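Local atomic coordinates of exoglucanase A (Cellulomonas fimi, PDB entry 7CBD), a protein that hydrolyses beta-1,4-glucosidic linkages of cellulose with inversion of anomeric configuration, releasing cellobiose from the non-reducing chain ends, through a family 6 catalytic domain. Residues Ala348-Ser351 against His357-Ala360. Numbering follows the deposited sequence.
Sequences ATPS and HLDA
Thr349 N donates a nearly straight hydrogen bond (161°) to Asp359 O at 2.8 Å, approaching from above the carbonyl plane. It is the one direct hydrogen bond between the segments, next to the antiparallel, non-hydrogen-bonded pair Ala348–Ala360, where Ala360 CB rests 4.1 Å from Ala348 CA. Farther along, a water bridges the backbones, donating to Pro350 O and to Leu358 O. In Thr349, OG1 sits between the backbone N and the carbonyl carbon (chi1 58°), which puts CG2 anti to the carbonyl carbon and 3.6 Å from Asp359 O. That oxygen also accepts from Asn8 ND2. Pro350 makes the apolar contact: from CB the ring runs to CG, 4.1 Å from both Leu358 CB and Leu358 CD1, then to CD, which closes it 3.8 Å from Ala360 CA. The Leu358 side chain crosses the ring at about a right angle. An alanine in place of Pro350 would remove CG and CD, and would probably leave this side of Leu358 less well covered and the backbone there freer to turn about its N-CA bond. Asp359 OD2 bonds instead to Tyr190 on strand 187-192. Strand 358-362 runs parallel to strand 291-295, whose Val294 touches Leu358, in the largely parallel sheet of the family 6 distorted alpha/beta barrel; short strand 347-348 joins it antiparallel.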
ATOM      1  N   ALA A 348     -13.964  -6.114   5.405  1.00  7.79           N
ATOM      2  CA  ALA A 348     -13.482  -7.207   6.235  1.00  8.94           C
ATOM      3  C   ALA A 348     -13.754  -8.542   5.554  1.00  9.26           C
ATOM      4  O   ALA A 348     -14.787  -8.719   4.901  1.00 10.25           O
ATOM      5  CB  ALA A 348     -14.194  -7.180   7.583  1.00 11.06           C
ATOM      6  N   THR A 349     -12.815  -9.477   5.708  1.00 10.12           N
ATOM      7  CA  THR A 349     -12.950 -10.873   5.300  1.00 11.80           C
ATOM      8  C   THR A 349     -13.686 -11.041   3.963  1.00 11.46           C
ATOM      9  O   THR A 349     -14.743 -11.678   3.914  1.00 12.03           O
ATOM     10  CB  THR A 349     -13.601 -11.717   6.393  1.00 14.27           C
ATOM     11  OG1 THR A 349     -14.894 -11.185   6.727  1.00 16.32           O
ATOM     12  CG2 THR A 349     -12.735 -11.734   7.634  1.00 15.09           C
ATOM     13  N   PRO A 350     -13.163 -10.475   2.875  1.00  9.67           N
ATOM     14  CA  PRO A 350     -13.855 -10.604   1.586  1.00 10.66           C
ATOM     15  C   PRO A 350     -13.948 -12.064   1.169  1.00 12.28           C
ATOM     16  O   PRO A 350     -13.024 -12.851   1.386  1.00 13.29           O
ATOM     17  CB  PRO A 350     -12.969  -9.803   0.628  1.00 10.07           C
ATOM     18  CG  PRO A 350     -11.616  -9.796   1.276  1.00 10.06           C
ATOM     19  CD  PRO A 350     -11.904  -9.717   2.741  1.00  9.70           C
ATOM     20  N   SER A 351     -15.072 -12.416   0.557  0.66 12.52           N
ATOM     21  CA  SER A 351     -15.349 -13.794   0.188  0.66 13.21           C
ATOM     22  C   SER A 351     -14.801 -14.103  -1.202  0.66 13.72           C
ATOM     23  O   SER A 351     -14.500 -13.208  -1.997  0.66 14.90           O
ATOM     24  CB  SER A 351     -16.855 -14.045   0.199  0.66 15.02           C
ATOM     25  OG  SER A 351     -17.475 -13.287  -0.818  0.66 16.23           O
ATOM     26  N   HIS A 357      -6.274 -16.261   2.139  1.00  6.91           N
ATOM     27  CA  HIS A 357      -6.311 -16.046   3.588  1.00  7.17           C
ATOM     28  C   HIS A 357      -6.429 -14.562   3.940  1.00  6.68           C
ATOM     29  O   HIS A 357      -5.661 -14.033   4.744  1.00  7.39           O
ATOM     30  CB  HIS A 357      -5.094 -16.678   4.271  1.00  8.71           C
ATOM     31  CG  HIS A 357      -5.050 -18.166   4.159  1.00  9.77           C
ATOM     32  ND1 HIS A 357      -5.491 -18.998   5.165  1.00 12.57           N
ATOM     33  CD2 HIS A 357      -4.632 -18.974   3.156  1.00 10.72           C
ATOM     34  CE1 HIS A 357      -5.343 -20.256   4.786  1.00 12.94           C
ATOM     35  NE2 HIS A 357      -4.831 -20.268   3.569  1.00 12.11           N
ATOM     36  N   LEU A 358      -7.409 -13.888   3.340  1.00  6.74           N
ATOM     37  CA  LEU A 358      -7.523 -12.437   3.439  1.00  7.01           C
ATOM     38  C   LEU A 358      -8.269 -12.025   4.705  1.00  7.35           C
ATOM     39  O   LEU A 358      -9.443 -12.361   4.883  1.00  9.01           O
ATOM     40  CB  LEU A 358      -8.244 -11.873   2.216  1.00  8.23           C
ATOM     41  CG  LEU A 358      -7.489 -12.038   0.892  1.00  8.85           C
ATOM     42  CD1 LEU A 358      -8.431 -11.837  -0.288  1.00 10.19           C
ATOM     43  CD2 LEU A 358      -6.314 -11.075   0.802  1.00  9.90           C
ATOM     44  N   ASP A 359      -7.598 -11.249   5.555  1.00  6.55           N
ATOM     45  CA  ASP A 359      -8.274 -10.645   6.699  1.00  6.47           C
ATOM     46  C   ASP A 359      -9.197  -9.511   6.270  1.00  6.19           C
ATOM     47  O   ASP A 359     -10.242  -9.294   6.897  1.00  5.91           O
ATOM     48  CB  ASP A 359      -7.247 -10.080   7.685  1.00  6.90           C
ATOM     49  CG  ASP A 359      -6.575 -11.145   8.536  1.00  7.06           C
ATOM     50  OD1 ASP A 359      -6.991 -12.325   8.523  1.00  7.01           O
ATOM     51  OD2 ASP A 359      -5.603 -10.791   9.230  1.00  7.37           O
ATOM     52  N   ALA A 360      -8.816  -8.767   5.231  1.00  6.06           N
ATOM     53  CA  ALA A 360      -9.526  -7.572   4.789  1.00  6.44           C
ATOM     54  C   ALA A 360      -8.881  -7.043   3.516  1.00  6.36           C
ATOM     55  O   ALA A 360      -7.712  -7.321   3.225  1.00  6.22           O
ATOM     56  CB  ALA A 360      -9.482  -6.471   5.850  1.00  6.93           C
TER
HETATM   57  O   HOH W   1     -11.436 -13.657   3.478  1.00 15.84           O